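Local coordinates for protein putative RnfG subunit of electron transport complex (PDB 3DCZ) that probably binds FMN and carries electrons as the G subunit of a membrane-bound Rnf complex that couples electron transfer to ion translocation, at residues N21-L32 with I47-T58; E66-Y74 with Y85-G93. One frame throughout, in Å; residues are numbered along the deposited sequence.

In the fold
The two contacts follow one another along the chain, with centres about 14 Å apart. Contact 1 packs the two N-terminal helices together near the surface, about 14 Å from the centre of the chain. It works through side chains: a buried ammonium group, an apolar middle and a salt bridge. Contact 2 lies nearer the centre, about 9 Å from it, and pairs two neighbouring strands of the five-stranded antiparallel sheet, chiefly by backbone hydrogen bonds. They meet at Pro72, which packs on Gly55 and Glu57, and at Tyr74, whose hydroxyl lies 2.6 Å from Gly55 O, probably hydrogen-bonded, and 2.9 Å from Lys24 NZ; this ties the helical pair to strand 67-77.

Contact 1: residues N21-L32 with I47-T58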
loop_
_atom_site.group_PDB
_atom_site.type_symbol
_atom_site.label_atom_id
_atom_site.label_comp_id
_atom_site.label_asym_id
_atom_site.label_seq_id
_atom_site.Cartn_x
_atom_site.Cartn_y
_atom_site.Cartn_z
ATOM N N ASN A 21 -5.009 -0.678 19.549
ATOM C CA ASN A 21 -4.604 -0.833 18.145
ATOM C C ASN A 21 -4.200 0.470 17.533
ATOM O O ASN A 21 -4.537 0.732 16.346
ATOM C CB ASN A 21 -5.748 -1.374 17.291
ATOM C CG ASN A 21 -6.240 -2.689 17.771
ATOM O OD1 ASN A 21 -5.914 -3.738 17.209
ATOM N ND2 ASN A 21 -7.015 -2.651 18.818
ATOM N N ALA A 22 -3.489 1.283 18.318
ATOM C CA ALA A 22 -3.135 2.597 17.851
ATOM C C ALA A 22 -2.346 2.499 16.565
ATOM O O ALA A 22 -2.682 3.201 15.630
ATOM C CB ALA A 22 -2.374 3.389 18.909
ATOM N N ALA A 23 -1.353 1.605 16.485
ATOM C CA ALA A 23 -0.471 1.509 15.300
ATOM C C ALA A 23 -1.251 1.213 14.018
ATOM O O ALA A 23 -1.053 1.841 12.972
ATOM C CB ALA A 23 0.594 0.444 15.493
ATOM N N LYS A 24 -2.139 0.233 14.083
ATOM C CA LYS A 24 -2.910 -0.139 12.889
ATOM C C LYS A 24 -3.800 1.018 12.415
ATOM O O LYS A 24 -3.800 1.391 11.233
ATOM C CB LYS A 24 -3.756 -1.385 13.159
ATOM C CG LYS A 24 -4.508 -1.856 11.943
ATOM C CD LYS A 24 -5.250 -3.160 12.176
ATOM C CE LYS A 24 -6.104 -3.500 10.972
ATOM N NZ LYS A 24 -6.800 -4.826 11.173
ATOM N N LEU A 25 -4.576 1.582 13.345
ATOM C CA LEU A 25 -5.453 2.690 13.015
ATOM C C LEU A 25 -4.657 3.887 12.496
ATOM O O LEU A 25 -5.055 4.544 11.528
ATOM C CB LEU A 25 -6.332 3.071 14.221
ATOM C CG LEU A 25 -7.370 4.143 13.960
ATOM C CD1 LEU A 25 -8.337 3.729 12.851
ATOM C CD2 LEU A 25 -8.153 4.417 15.276
ATOM N N SER A 26 -3.516 4.155 13.110
ATOM C CA SER A 26 -2.643 5.240 12.665
ATOM C C SER A 26 -2.184 5.011 11.215
ATOM O O SER A 26 -2.178 5.929 10.383
ATOM C CB SER A 26 -1.433 5.337 13.594
ATOM O OG SER A 26 -0.464 6.227 13.080
ATOM N N ALA A 27 -1.791 3.774 10.906
ATOM C CA ALA A 27 -1.372 3.401 9.551
ATOM C C ALA A 27 -2.480 3.560 8.531
ATOM O O ALA A 27 -2.244 4.028 7.409
ATOM C CB ALA A 27 -0.794 1.957 9.504
ATOM N N ILE A 28 -3.694 3.126 8.887
ATOM C CA ILE A 28 -4.804 3.221 7.952
ATOM C C ILE A 28 -5.114 4.697 7.686
ATOM O O ILE A 28 -5.349 5.094 6.541
ATOM C CB ILE A 28 -6.019 2.489 8.506
ATOM C CG1 ILE A 28 -5.697 1.004 8.566
ATOM C CG2 ILE A 28 -7.303 2.777 7.647
ATOM C CD1 ILE A 28 -6.795 0.138 9.283
ATOM N N LYS A 29 -5.097 5.507 8.728
ATOM C CA LYS A 29 -5.290 6.961 8.570
ATOM C C LYS A 29 -4.204 7.542 7.663
ATOM O O LYS A 29 -4.501 8.314 6.730
ATOM C CB LYS A 29 -5.248 7.669 9.934
ATOM C CG LYS A 29 -6.459 7.434 10.799
ATOM C CD LYS A 29 -6.289 8.049 12.188
ATOM C CE LYS A 29 -7.531 7.912 13.005
ATOM N NZ LYS A 29 -7.343 8.666 14.264
ATOM N N PHE A 30 -2.949 7.146 7.894
ATOM C CA PHE A 30 -1.851 7.691 7.097
ATOM C C PHE A 30 -2.020 7.407 5.605
ATOM O O PHE A 30 -1.869 8.316 4.761
ATOM C CB PHE A 30 -0.505 7.134 7.539
ATOM C CG PHE A 30 0.619 7.628 6.689
ATOM C CD1 PHE A 30 1.186 8.863 6.921
ATOM C CD2 PHE A 30 1.099 6.871 5.625
ATOM C CE1 PHE A 30 2.179 9.325 6.137
ATOM C CE2 PHE A 30 2.061 7.347 4.791
ATOM C CZ PHE A 30 2.649 8.582 5.075
ATOM N N VAL A 31 -2.389 6.160 5.270
ATOM C CA VAL A 31 -2.450 5.770 3.854
ATOM C C VAL A 31 -3.660 6.360 3.134
ATOM O O VAL A 31 -3.768 6.304 1.887
ATOM C CB VAL A 31 -2.352 4.225 3.660
ATOM C CG1 VAL A 31 -0.957 3.715 4.197
ATOM C CG2 VAL A 31 -3.494 3.512 4.310
ATOM N N LEU A 32 -4.565 6.933 3.930
ATOM C CA LEU A 32 -5.728 7.659 3.418
ATOM C C LEU A 32 -5.503 9.165 3.347
ATOM O O LEU A 32 -6.432 9.907 3.055
ATOM C CB LEU A 32 -6.986 7.288 4.188
ATOM C CG LEU A 32 -7.593 5.911 3.857
ATOM C CD1 LEU A 32 -8.581 5.505 4.960
ATOM C CD2 LEU A 32 -8.279 5.915 2.494
ATOM N N ILE A 47 -12.902 7.616 9.095
ATOM C CA ILE A 47 -12.000 6.473 8.963
ATOM C C ILE A 47 -12.097 5.562 10.198
ATOM O O ILE A 47 -12.244 4.349 10.057
ATOM C CB ILE A 47 -10.532 6.900 8.750
ATOM C CG1 ILE A 47 -10.359 7.650 7.408
ATOM C CG2 ILE A 47 -9.618 5.691 8.859
ATOM C CD1 ILE A 47 -8.983 8.321 7.252
ATOM N N GLU A 48 -12.028 6.151 11.395
ATOM C CA GLU A 48 -12.156 5.412 12.654
ATOM C C GLU A 48 -13.452 4.605 12.694
ATOM O O GLU A 48 -13.432 3.416 13.039
ATOM C CB GLU A 48 -12.135 6.371 13.856
ATOM C CG GLU A 48 -10.813 7.050 14.130
ATOM C CD GLU A 48 -10.953 8.350 14.945
ATOM O OE1 GLU A 48 -12.063 8.645 15.468
ATOM O OE2 GLU A 48 -9.951 9.090 15.055
ATOM N N GLU A 49 -14.557 5.240 12.314
ATOM C CA GLU A 49 -15.860 4.587 12.365
ATOM C C GLU A 49 -15.923 3.401 11.404
ATOM O O GLU A 49 -16.411 2.319 11.766
ATOM C CB GLU A 49 -16.973 5.592 12.083
ATOM C CG GLU A 49 -17.174 6.568 13.250
ATOM C CD GLU A 49 -18.091 7.732 12.924
ATOM O OE1 GLU A 49 -18.599 7.809 11.784
ATOM O OE2 GLU A 49 -18.302 8.575 13.819
ATOM N N ILE A 50 -15.410 3.595 10.193
ATOM C CA ILE A 50 -15.411 2.532 9.190
ATOM C C ILE A 50 -14.533 1.360 9.633
ATOM O O ILE A 50 -14.891 0.186 9.508
ATOM C CB ILE A 50 -15.013 3.075 7.793
ATOM C CG1 ILE A 50 -16.135 3.948 7.207
ATOM C CG2 ILE A 50 -14.644 1.927 6.835
ATOM C CD1 ILE A 50 -15.658 4.714 5.986
ATOM N N VAL A 51 -13.354 1.658 10.143
ATOM C CA VAL A 51 -12.477 0.599 10.607
ATOM C C VAL A 51 -13.125 -0.189 11.756
ATOM O O VAL A 51 -13.108 -1.439 11.751
ATOM C CB VAL A 51 -11.110 1.182 11.050
ATOM C CG1 VAL A 51 -10.316 0.137 11.764
ATOM C CG2 VAL A 51 -10.343 1.738 9.816
ATOM N N LYS A 52 -13.704 0.514 12.729
ATOM C CA LYS A 52 -14.361 -0.156 13.862
ATOM C C LYS A 52 -15.562 -0.997 13.411
ATOM O O LYS A 52 -15.733 -2.135 13.836
ATOM C CB LYS A 52 -14.730 0.860 14.944
ATOM C CG LYS A 52 -13.521 1.207 15.852
ATOM C CD LYS A 52 -13.681 2.524 16.578
ATOM C CE LYS A 52 -12.549 2.771 17.580
ATOM N NZ LYS A 52 -12.843 2.192 18.919
ATOM N N LYS A 53 -16.385 -0.446 12.535
ATOM C CA LYS A 53 -17.555 -1.162 12.003
ATOM C C LYS A 53 -17.167 -2.384 11.149
ATOM O O LYS A 53 -17.819 -3.414 11.178
ATOM C CB LYS A 53 -18.414 -0.199 11.179
ATOM C CG LYS A 53 -19.671 -0.806 10.567
ATOM C CD LYS A 53 -20.416 0.241 9.718
ATOM C CE LYS A 53 -21.720 -0.309 9.139
ATOM N NZ LYS A 53 -22.449 0.713 8.312
ATOM N N THR A 54 -16.111 -2.257 10.358
ATOM C CA THR A 54 -15.657 -3.354 9.506
ATOM C C THR A 54 -14.987 -4.434 10.358
ATOM O O THR A 54 -15.134 -5.622 10.091
ATOM C CB THR A 54 -14.669 -2.848 8.445
ATOM O OG1 THR A 54 -15.250 -1.777 7.688
ATOM C CG2 THR A 54 -14.271 -3.952 7.484
ATOM N N GLY A 55 -14.228 -3.988 11.356
ATOM C CA GLY A 55 -13.558 -4.855 12.295
ATOM C C GLY A 55 -12.086 -4.508 12.334
ATOM O O GLY A 55 -11.443 -4.410 11.292
ATOM N N ILE A 56 -11.549 -4.301 13.539
ATOM C CA ILE A 56 -10.159 -3.892 13.705
ATOM C C ILE A 56 -9.210 -5.091 13.752
ATOM O O ILE A 56 -7.995 -4.923 13.694
ATOM C CB ILE A 56 -9.987 -3.027 15.001
ATOM C CG1 ILE A 56 -8.652 -2.263 15.033
ATOM C CG2 ILE A 56 -10.081 -3.924 16.233
ATOM C CD1 ILE A 56 -8.208 -1.454 13.852
ATOM N N GLU A 57 -9.758 -6.302 13.838
ATOM C CA GLU A 57 -8.932 -7.493 13.790
ATOM C C GLU A 57 -8.138 -7.561 12.494
ATOM O O GLU A 57 -8.467 -6.889 11.523
ATOM C CB GLU A 57 -9.798 -8.746 13.893
ATOM C CG GLU A 57 -10.480 -9.193 12.602
ATOM C CD GLU A 57 -11.785 -8.513 12.257
ATOM O OE1 GLU A 57 -12.266 -7.666 13.016
ATOM O OE2 GLU A 57 -12.341 -8.890 11.204
ATOM N N THR A 58 -7.073 -8.345 12.525
ATOM C CA THR A 58 -6.335 -8.698 11.300
ATOM C C THR A 58 -6.501 -10.187 11.080
ATOM O O THR A 58 -6.200 -10.975 11.964
ATOM C CB THR A 58 -4.854 -8.280 11.363
ATOM O OG1 THR A 58 -4.786 -6.843 11.448
ATOM C CG2 THR A 58 -4.076 -8.738 10.140
HETATM O O HOH W 1 -5.835 -5.348 15.299
#
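Over one face of the Asn21 amide sits Ile56 CG1, 3.7 Å from Asn21 CG and 3.8 Å from OD1, so one methylene of the isoleucine covers that face. A water bridges Asn21 OD1 and Ile56 O, donating to both. The motif is a helix-helix packing on the five-stranded antiparallel sheet, helix 22-31 resting on strands 98-107 and 110-120. The axes of helical segments 22-31 and 47-54 come within 10.5 Å, at 126° between their N-to-C directions, and Asn21 occupies the N-cap position of the first.

The Ile56 carbonyl is a second flat group. Lys24 NZ bonds to its oxygen at 2.8 Å from well above the carbonyl plane, 62° out of it. That ammonium also donates to Thr58 OG1 at 2.9 Å and is hydrogen-bonded to Tyr74 OH of the sheet. Lys24 gets there fully extended, its CG swung trans to the main-chain nitrogen (chi1 -177°), while its CD brushes Ile56 CD1. A methionine here would lack the ammonium group and would probably leave Thr58 OG1 and Ile56 O without this donor, weakening the tie between helix 22-31 and the segment following helix 47-54.

Between the polar ends the contact is apolar. Ile28 and Val51 meet tip to tip, with Val51 CG2 3.9 Å from Ile28 CG2, and Leu25 CD1 leans on the same valine. Leu32 CD1 reaches Ile47 CD1 at 3.7 Å. At the far end Lys29 forms salt bridges with Glu44 and Glu48. Its NZ meets Glu48 OE2 at 2.8 Å on the anti lone pair, the side turned away from OE1.

Contact 2: residues E66-Y74 with Y85-G93; sequences EGVVLGPLY and YVLSGYAPG. With ACT (acetate ion), chain D.
Tyr74 O takes a hydrogen bond from Val86 N at 2.8 Å and a weaker CA-H...O contact from Tyr85 CA at 3.3 Å. The pair belongs to an antiparallel beta hairpin, strands 67-77 and 83-90, second and third in a five-stranded sheet. Val68 with Tyr90, Leu70 with Ser88, and Tyr74 with Val86 are hydrogen-bonded pairs, each joined by two backbone bonds; Val69 with Gly89 is a non-hydrogen-bonded pair. Between Leu70 and Tyr74 the register shifts by two residues, a beta bulge, and there the chain turns at Gly71 before a cis peptide to Pro72.

One face carries Val68, Leu70, Tyr74, Val86, Ser88 and Tyr90. On it Leu70 CB and Ser88 CB stand 3.8 Å apart, and Val68 CG2 approaches Tyr90 CD2 obliquely. In Tyr74, chi1 (-61°) sets CG trans to the carbonyl carbon and chi2 (-77°) turns the CD2 edge of the ring to Val86 O, 3.7 Å from CD2. Pro72 CB lies 4.2 Å above one face of this ring, displaced toward its periphery, and the phenol end is bonded to Gly55 O. Val69 points to the opposite face, where helix 188-206 covers it through Leu197.

Leu73 turns its CD1 to Tyr85 CD1, 4.0 Å away, and also touches Leu202 of that helix. Beyond it, the O atom of an acetate ion, most likely picked up from the crystallisation medium and bound also by Asn83, lies at the edge of the Tyr85 ring, in its plane, and accepts from Tyr85 OH at 2.6 Å.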
loop_
_atom_site.group_PDB
_atom_site.type_symbol
_atom_site.label_atom_id
_atom_site.label_comp_id
_atom_site.label_asym_id
_atom_site.label_seq_id
_atom_site.Cartn_x
_atom_site.Cartn_y
_atom_site.Cartn_z
ATOM N N GLU A 66 4.405 -16.454 -2.320
ATOM C CA GLU A 66 5.396 -15.445 -2.018
ATOM C C GLU A 66 5.023 -14.537 -0.856
ATOM O O GLU A 66 5.787 -13.657 -0.488
ATOM C CB GLU A 66 5.606 -14.564 -3.257
ATOM C CG GLU A 66 5.960 -15.361 -4.502
ATOM C CD GLU A 66 7.367 -15.144 -4.901
ATOM O OE1 GLU A 66 7.631 -14.069 -5.478
ATOM O OE2 GLU A 66 8.195 -16.031 -4.637
ATOM N N GLY A 67 3.826 -14.722 -0.284
ATOM C CA GLY A 67 3.435 -13.894 0.845
ATOM C C GLY A 67 1.959 -14.064 1.158
ATOM O O GLY A 67 1.305 -14.981 0.649
ATOM N N VAL A 68 1.466 -13.150 1.986
ATOM C CA VAL A 68 0.117 -13.255 2.535
ATOM C C VAL A 68 -0.570 -11.887 2.481
ATOM O O VAL A 68 0.016 -10.873 2.825
ATOM C CB VAL A 68 0.162 -13.741 4.019
ATOM C CG1 VAL A 68 -1.290 -13.891 4.560
ATOM C CG2 VAL A 68 0.923 -15.046 4.173
ATOM N N VAL A 69 -1.816 -11.889 2.019
ATOM C CA VAL A 69 -2.673 -10.715 2.057
ATOM C C VAL A 69 -3.627 -10.817 3.235
ATOM O O VAL A 69 -4.242 -11.863 3.471
ATOM C CB VAL A 69 -3.434 -10.560 0.732
ATOM C CG1 VAL A 69 -4.471 -9.434 0.825
ATOM C CG2 VAL A 69 -2.415 -10.320 -0.438
ATOM N N LEU A 70 -3.644 -9.736 4.005
ATOM C CA LEU A 70 -4.331 -9.662 5.280
ATOM C C LEU A 70 -5.494 -8.705 5.217
ATOM O O LEU A 70 -5.393 -7.620 4.643
ATOM C CB LEU A 70 -3.337 -9.209 6.326
ATOM C CG LEU A 70 -2.100 -10.076 6.488
ATOM C CD1 LEU A 70 -1.031 -9.368 7.342
ATOM C CD2 LEU A 70 -2.481 -11.388 7.167
ATOM N N GLY A 71 -6.602 -9.098 5.824
ATOM C CA GLY A 71 -7.799 -8.250 5.841
ATOM C C GLY A 71 -8.163 -7.873 7.265
ATOM O O GLY A 71 -7.386 -8.063 8.196
ATOM N N PRO A 72 -9.365 -7.328 7.452
ATOM C CA PRO A 72 -10.366 -7.085 6.440
ATOM C C PRO A 72 -9.954 -6.160 5.324
ATOM O O PRO A 72 -9.043 -5.349 5.471
ATOM C CB PRO A 72 -11.491 -6.370 7.239
ATOM C CG PRO A 72 -11.279 -6.717 8.611
ATOM C CD PRO A 72 -9.814 -6.915 8.796
ATOM N N LEU A 73 -10.662 -6.283 4.202
ATOM C CA LEU A 73 -10.556 -5.312 3.127
ATOM C C LEU A 73 -11.377 -4.107 3.605
ATOM O O LEU A 73 -12.601 -4.190 3.699
ATOM C CB LEU A 73 -11.165 -5.910 1.855
ATOM C CG LEU A 73 -11.176 -4.971 0.664
ATOM C CD1 LEU A 73 -9.777 -4.491 0.316
ATOM C CD2 LEU A 73 -11.831 -5.647 -0.518
ATOM N N TYR A 74 -10.734 -2.994 3.915
ATOM C CA TYR A 74 -11.442 -1.784 4.315
ATOM C C TYR A 74 -11.742 -0.951 3.073
ATOM O O TYR A 74 -10.843 -0.701 2.258
ATOM C CB TYR A 74 -10.582 -0.940 5.260
ATOM C CG TYR A 74 -10.232 -1.664 6.529
ATOM C CD1 TYR A 74 -11.154 -1.811 7.556
ATOM C CD2 TYR A 74 -8.975 -2.205 6.703
ATOM C CE1 TYR A 74 -10.817 -2.475 8.746
ATOM C CE2 TYR A 74 -8.629 -2.877 7.872
ATOM C CZ TYR A 74 -9.544 -3.005 8.900
ATOM O OH TYR A 74 -9.251 -3.690 10.094
ATOM N N TYR A 85 -9.353 1.464 -1.211
ATOM C CA TYR A 85 -9.276 0.171 -0.546
ATOM C C TYR A 85 -8.029 0.178 0.296
ATOM O O TYR A 85 -6.963 0.568 -0.210
ATOM C CB TYR A 85 -9.212 -0.943 -1.605
ATOM C CG TYR A 85 -10.483 -0.973 -2.396
ATOM C CD1 TYR A 85 -11.587 -1.698 -1.909
ATOM C CD2 TYR A 85 -10.648 -0.203 -3.521
ATOM C CE1 TYR A 85 -12.796 -1.661 -2.557
ATOM C CE2 TYR A 85 -11.858 -0.191 -4.194
ATOM C CZ TYR A 85 -12.933 -0.922 -3.700
ATOM O OH TYR A 85 -14.152 -0.889 -4.328
ATOM N N VAL A 86 -8.132 -0.233 1.553
ATOM C CA VAL A 86 -6.962 -0.395 2.403
ATOM C C VAL A 86 -6.880 -1.854 2.788
ATOM O O VAL A 86 -7.843 -2.473 3.215
ATOM C CB VAL A 86 -7.004 0.537 3.652
ATOM C CG1 VAL A 86 -5.829 0.225 4.573
ATOM C CG2 VAL A 86 -7.030 2.017 3.210
ATOM N N LEU A 87 -5.692 -2.397 2.594
ATOM C CA LEU A 87 -5.432 -3.738 3.112
ATOM C C LEU A 87 -4.011 -3.846 3.616
ATOM O O LEU A 87 -3.274 -2.862 3.633
ATOM C CB LEU A 87 -5.807 -4.811 2.072
ATOM C CG LEU A 87 -5.026 -4.887 0.757
ATOM C CD1 LEU A 87 -5.578 -6.007 -0.120
ATOM C CD2 LEU A 87 -5.104 -3.553 -0.016
ATOM N N SER A 88 -3.667 -5.036 4.107
ATOM C CA SER A 88 -2.368 -5.271 4.686
ATOM C C SER A 88 -1.722 -6.482 3.992
ATOM O O SER A 88 -2.383 -7.297 3.333
ATOM C CB SER A 88 -2.566 -5.533 6.182
ATOM O OG SER A 88 -2.884 -4.301 6.837
ATOM N N GLY A 89 -0.425 -6.629 4.202
ATOM C CA GLY A 89 0.278 -7.731 3.629
ATOM C C GLY A 89 1.578 -8.062 4.310
ATOM O O GLY A 89 2.120 -7.274 5.108
ATOM N N TYR A 90 2.039 -9.256 3.999
ATOM C CA TYR A 90 3.250 -9.830 4.550
ATOM C C TYR A 90 4.055 -10.523 3.446
ATOM O O TYR A 90 3.487 -11.162 2.576
ATOM C CB TYR A 90 2.881 -10.905 5.584
ATOM C CG TYR A 90 4.051 -11.748 6.053
ATOM C CD1 TYR A 90 4.922 -11.307 7.052
ATOM C CD2 TYR A 90 4.320 -12.979 5.446
ATOM C CE1 TYR A 90 5.993 -12.100 7.436
ATOM C CE2 TYR A 90 5.375 -13.760 5.837
ATOM C CZ TYR A 90 6.209 -13.318 6.814
ATOM O OH TYR A 90 7.265 -14.167 7.136
ATOM N N ALA A 91 5.370 -10.454 3.522
ATOM C CA ALA A 91 6.246 -11.304 2.738
ATOM C C ALA A 91 7.405 -11.750 3.606
ATOM O O ALA A 91 7.821 -11.026 4.502
ATOM C CB ALA A 91 6.759 -10.559 1.467
ATOM N N PRO A 92 7.909 -12.962 3.348
ATOM C CA PRO A 92 9.130 -13.412 4.069
ATOM C C PRO A 92 10.279 -12.387 3.919
ATOM O O PRO A 92 10.467 -11.825 2.862
ATOM C CB PRO A 92 9.469 -14.742 3.410
ATOM C CG PRO A 92 8.227 -15.212 2.735
ATOM C CD PRO A 92 7.410 -13.966 2.397
ATOM N N GLY A 93 11.010 -12.117 4.993
ATOM C CA GLY A 93 11.941 -10.977 5.039
ATOM C C GLY A 93 11.411 -10.017 6.098
ATOM O O GLY A 93 12.155 -9.210 6.649
HETATM C C ACT D . -14.497 -0.579 -7.748
HETATM O O ACT D . -14.272 0.136 -6.757
HETATM O OXT ACT D . -15.113 0.005 -8.669
HETATM C CH3 ACT D . -14.040 -1.994 -7.852
#